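Hypothetical protein BT_3535 (Bacteroides thetaiotaomicron VPI-5482, PDB 3KNY) is of unknown function, a two-domain protein of the BT_3535-like family that is probably made as a lipoprotein. Local coordinates at residues A[123-128]-A[146-151]; A[152-157]-A[180-185]. All coordinates share one frame; numbering follows the deposited sequence.

Interaction 1: A[123-128]-A[146-151]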
# COMPACT_ATOMS: atom_id res chain seq x y z
N ALA A 123 23.70 -5.49 -0.82
CA ALA A 123 22.33 -5.95 -1.04
C ALA A 123 21.69 -6.54 0.23
O ALA A 123 22.27 -7.39 0.88
CB ALA A 123 22.28 -6.96 -2.20
N GLU A 124 20.46 -6.10 0.55
CA GLU A 124 19.77 -6.42 1.83
C GLU A 124 18.49 -7.25 1.67
O GLU A 124 17.89 -7.24 0.62
CB GLU A 124 19.48 -5.13 2.63
CG GLU A 124 19.59 -3.82 1.81
CD GLU A 124 18.94 -2.62 2.49
OE1 GLU A 124 18.59 -2.72 3.70
OE2 GLU A 124 18.78 -1.59 1.81
N TYR A 125 18.08 -7.93 2.73
CA TYR A 125 16.96 -8.88 2.70
C TYR A 125 15.79 -8.44 3.57
O TYR A 125 15.85 -8.57 4.80
CB TYR A 125 17.45 -10.25 3.17
CG TYR A 125 17.84 -11.19 2.05
CD1 TYR A 125 16.85 -11.74 1.21
CD2 TYR A 125 19.18 -11.54 1.82
CE1 TYR A 125 17.19 -12.60 0.17
CE2 TYR A 125 19.53 -12.41 0.79
CZ TYR A 125 18.53 -12.93 -0.04
OH TYR A 125 18.85 -13.80 -1.07
N LYS A 126 14.70 -8.00 2.94
CA LYS A 126 13.61 -7.36 3.67
C LYS A 126 12.22 -7.95 3.44
O LYS A 126 11.93 -8.47 2.38
CB LYS A 126 13.56 -5.86 3.29
CG LYS A 126 14.91 -5.14 3.23
CD LYS A 126 14.84 -3.66 3.64
CE LYS A 126 14.25 -2.74 2.60
NZ LYS A 126 13.94 -1.39 3.17
N THR A 127 11.36 -7.84 4.46
CA THR A 127 9.93 -8.09 4.34
C THR A 127 9.15 -6.79 4.44
O THR A 127 9.49 -5.92 5.20
CB THR A 127 9.41 -9.01 5.44
OG1 THR A 127 10.28 -10.15 5.54
CG2 THR A 127 8.02 -9.52 5.10
N ASN A 128 8.09 -6.66 3.65
CA ASN A 128 7.19 -5.53 3.75
C ASN A 128 5.82 -6.08 3.42
O ASN A 128 5.68 -7.17 2.92
CB ASN A 128 7.60 -4.38 2.81
CG ASN A 128 6.80 -3.07 3.05
OD1 ASN A 128 6.43 -2.37 2.10
ND2 ASN A 128 6.53 -2.74 4.32
N THR A 146 8.68 -10.78 0.40
CA THR A 146 10.07 -10.85 0.83
C THR A 146 10.91 -10.59 -0.38
O THR A 146 10.63 -11.14 -1.43
CB THR A 146 10.40 -12.19 1.43
OG1 THR A 146 9.70 -12.31 2.67
CG2 THR A 146 11.89 -12.31 1.70
N TYR A 147 11.94 -9.77 -0.24
CA TYR A 147 12.75 -9.38 -1.37
C TYR A 147 14.18 -9.03 -1.00
O TYR A 147 14.52 -8.87 0.18
CB TYR A 147 12.11 -8.18 -2.07
CG TYR A 147 11.88 -6.96 -1.19
CD1 TYR A 147 10.77 -6.88 -0.35
CD2 TYR A 147 12.74 -5.87 -1.23
CE1 TYR A 147 10.54 -5.75 0.45
CE2 TYR A 147 12.51 -4.73 -0.44
CZ TYR A 147 11.42 -4.68 0.40
OH TYR A 147 11.20 -3.58 1.18
N LYS A 148 15.00 -8.92 -2.04
CA LYS A 148 16.38 -8.49 -1.90
C LYS A 148 16.51 -7.16 -2.63
O LYS A 148 16.11 -7.03 -3.79
CB LYS A 148 17.29 -9.54 -2.53
CG LYS A 148 18.58 -9.77 -1.76
CD LYS A 148 19.54 -10.66 -2.53
CE LYS A 148 19.96 -10.02 -3.86
NZ LYS A 148 21.32 -10.46 -4.26
N LYS A 149 17.03 -6.17 -1.94
CA LYS A 149 17.23 -4.85 -2.53
C LYS A 149 18.74 -4.64 -2.70
O LYS A 149 19.52 -4.97 -1.81
CB LYS A 149 16.63 -3.76 -1.64
CG LYS A 149 16.77 -2.34 -2.20
CD LYS A 149 16.16 -1.30 -1.28
CE LYS A 149 16.71 0.11 -1.56
NZ LYS A 149 18.05 0.28 -0.93
N SER A 150 19.14 -4.12 -3.86
CA SER A 150 20.54 -3.76 -4.10
C SER A 150 20.59 -2.37 -4.76
O SER A 150 19.54 -1.73 -4.98
CB SER A 150 21.23 -4.83 -4.94
OG SER A 150 20.71 -4.83 -6.25
N ASP A 151 21.81 -1.89 -5.03
CA ASP A 151 22.04 -0.58 -5.68
C ASP A 151 21.11 -0.45 -6.90
O ASP A 151 20.34 0.51 -7.03
CB ASP A 151 23.53 -0.41 -6.08
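Y147 and K126 face each other as a hydrogen-bonded pair of an antiparallel beta hairpin, their side chains on the same side of the sheet as E124 and K149. CB of K126 lies over one face of the Y147 ring, displaced toward its rim, 4.2 Å from the centroid in a CH-pi contact. The lysine chain then bends at chi2 and chi3 and carries CE to 3.5 Å from OH of Y147. With chi1 at 57°, CG of Y147 sits between its own backbone N and carbonyl carbon, which lays the ring across the strand against K126. Its OH is hydrogen-bonded to the C-terminal carboxylate of P218. Replacing Y147 with an alanine would probably uncover the aliphatic part of K126 and leave that carboxylate without its phenolic partner.

On the other face, CG of K148 stands over the centre of the Y125 ring, 3.6 Å from the centroid. E124 and K149 lie side by side, K149 turning at its last torsion, and meet in a weak, long salt bridge, OE2 to NZ 3.4 Å. Between the two faces, paired backbone bonds join E124 to K149 and K126 to Y147, among them K126 N to Y147 O at 2.9 Å. NZ of K126 goes on to D99 O and the P218 carboxylate. K149 NZ also pairs with E71 of helix 66-84, on the Y147 side of the sheet, whose middle strand, 140-149, runs between 124-134 and 154-164.

Interaction 2: A[152-157]-A[180-185]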
# COMPACT_ATOMS: atom_id res chain seq x y z
N ASP A 152 21.13 -1.48 -7.74
CA ASP A 152 20.45 -1.47 -9.04
C ASP A 152 19.04 -2.03 -8.99
O ASP A 152 18.09 -1.34 -9.34
CB ASP A 152 21.26 -2.28 -10.07
CG ASP A 152 22.12 -3.37 -9.42
OD1 ASP A 152 23.17 -3.01 -8.83
OD2 ASP A 152 21.74 -4.56 -9.49
N ASP A 153 18.92 -3.27 -8.52
CA ASP A 153 17.69 -4.02 -8.68
C ASP A 153 17.02 -4.47 -7.38
O ASP A 153 17.67 -4.57 -6.34
CB ASP A 153 18.00 -5.24 -9.57
CG ASP A 153 16.77 -5.77 -10.29
OD1 ASP A 153 15.70 -5.11 -10.30
OD2 ASP A 153 16.87 -6.87 -10.85
N VAL A 154 15.71 -4.72 -7.48
CA VAL A 154 14.92 -5.34 -6.42
C VAL A 154 14.32 -6.66 -6.91
O VAL A 154 13.62 -6.67 -7.92
CB VAL A 154 13.76 -4.46 -6.02
CG1 VAL A 154 12.80 -5.24 -5.09
CG2 VAL A 154 14.29 -3.19 -5.38
N THR A 155 14.57 -7.75 -6.18
CA THR A 155 14.08 -9.06 -6.58
C THR A 155 13.22 -9.79 -5.52
O THR A 155 13.67 -9.99 -4.38
CB THR A 155 15.24 -9.96 -7.03
OG1 THR A 155 16.17 -10.21 -5.95
CG2 THR A 155 15.92 -9.31 -8.25
N ILE A 156 12.01 -10.21 -5.94
CA ILE A 156 11.00 -10.83 -5.08
C ILE A 156 11.29 -12.31 -4.84
O ILE A 156 11.31 -13.10 -5.77
CB ILE A 156 9.59 -10.72 -5.66
CG1 ILE A 156 9.24 -9.28 -6.06
CG2 ILE A 156 8.57 -11.31 -4.67
CD1 ILE A 156 9.27 -8.31 -4.92
N THR A 157 11.49 -12.69 -3.60
CA THR A 157 11.82 -14.08 -3.26
C THR A 157 10.58 -14.84 -2.78
O THR A 157 10.51 -16.05 -2.84
CB THR A 157 12.87 -14.12 -2.15
OG1 THR A 157 12.31 -13.57 -0.94
CG2 THR A 157 14.08 -13.29 -2.56
N VAL A 180 2.53 -10.07 -7.83
CA VAL A 180 3.56 -9.21 -7.27
C VAL A 180 4.64 -9.01 -8.31
O VAL A 180 5.02 -9.93 -9.02
CB VAL A 180 4.17 -9.77 -6.00
CG1 VAL A 180 5.17 -8.79 -5.44
CG2 VAL A 180 3.09 -10.02 -4.96
N SER A 181 5.11 -7.79 -8.43
CA SER A 181 6.15 -7.52 -9.36
C SER A 181 6.86 -6.23 -8.95
O SER A 181 6.34 -5.48 -8.13
CB SER A 181 5.57 -7.38 -10.73
OG SER A 181 5.00 -6.11 -10.83
N TYR A 182 8.04 -6.00 -9.50
CA TYR A 182 8.75 -4.76 -9.26
C TYR A 182 8.71 -3.90 -10.54
O TYR A 182 9.13 -4.36 -11.59
CB TYR A 182 10.17 -5.06 -8.82
CG TYR A 182 11.03 -3.85 -8.66
CD1 TYR A 182 10.77 -2.90 -7.69
CD2 TYR A 182 12.15 -3.65 -9.48
CE1 TYR A 182 11.58 -1.79 -7.53
CE2 TYR A 182 12.95 -2.56 -9.34
CZ TYR A 182 12.67 -1.63 -8.36
OH TYR A 182 13.47 -0.52 -8.24
N ASP A 183 8.19 -2.68 -10.43
CA ASP A 183 8.12 -1.75 -11.55
C ASP A 183 9.41 -0.96 -11.63
O ASP A 183 9.67 -0.12 -10.77
CB ASP A 183 6.94 -0.80 -11.40
CG ASP A 183 6.82 0.16 -12.55
OD1 ASP A 183 7.86 0.65 -13.05
OD2 ASP A 183 5.68 0.45 -12.95
N LYS A 184 10.20 -1.19 -12.67
CA LYS A 184 11.54 -0.58 -12.72
C LYS A 184 11.51 0.91 -13.04
O LYS A 184 12.46 1.61 -12.70
CB LYS A 184 12.45 -1.36 -13.69
CG LYS A 184 12.77 -2.77 -13.21
CD LYS A 184 13.53 -3.58 -14.26
CE LYS A 184 14.25 -4.80 -13.65
NZ LYS A 184 14.96 -5.63 -14.67
N ASP A 185 10.44 1.40 -13.65
CA ASP A 185 10.31 2.85 -13.87
C ASP A 185 9.98 3.60 -12.57
O ASP A 185 10.69 4.53 -12.18
CB ASP A 185 9.20 3.16 -14.87
CG ASP A 185 9.40 2.49 -16.17
OD1 ASP A 185 10.56 2.44 -16.63
OD2 ASP A 185 8.39 2.02 -16.74
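V154 packs on Y182, and I156 on V180, where a three-stranded antiparallel sheet and a mixed sheet pack against each other through side chains: strand 154-164 is an outermost strand of the first, and strand 177-183 belongs to the second. The touching parts of the segments run in opposite directions, 175° apart end to end, but they are not paired: no hydrogen bond crosses, and V154 and Y182 are 6.8 Å apart at their CA atoms, so the join rests mainly on side chains.

The apolar contacts dominate. The valine meets the tyrosine at about a right angle, its CB centred over one ring face in a CH-pi contact 3.6 Å from the centroid. CG2 reaches on over the CE1 and CZ side of the same ring, and CD2 of Y182 comes to 3.7 Å from the backbone O of V154. Y182 holds CG anti to its backbone nitrogen (chi1 175°), which sends the ring out to meet the valine. I156 and V180 touch through their CG1 atoms at 4.1 Å, and both also pack on I189 of strand 188-201. P218 touches both V154 and Y182.

Polar groups gather at the loop end. The carboxylate of D153 and the ammonium of K184 are too far apart for a salt bridge, OD2 to NZ being 4.4 Å. The closest contact between the two residues is D153 OD1 to the methylene CE of K184, 3.7 Å.

How the interactions relate
Interaction 1 is pairing within a sheet and interaction 2 is packing between sheets, and the short loop 150-153 links strand 140-149 to strand 154-164: segment 146-151 runs directly into 152-157. Their centres lie 10 Å apart. The two strands are neighbours, and probable hydrogen bonds join the contacts, K148 N to T155 O at 2.9 Å and T146 O to T157 N at 2.8 Å. Y147, central to interaction 1, also packs against V154 and I156, so the apolar side chains of interaction 2 continue from its ring. P218 at the C-terminus is shared too, meeting K126 and Y147 on one hand and V154 and Y182 on the other. With the function unknown, neither contact can be tied to an active site or ligand.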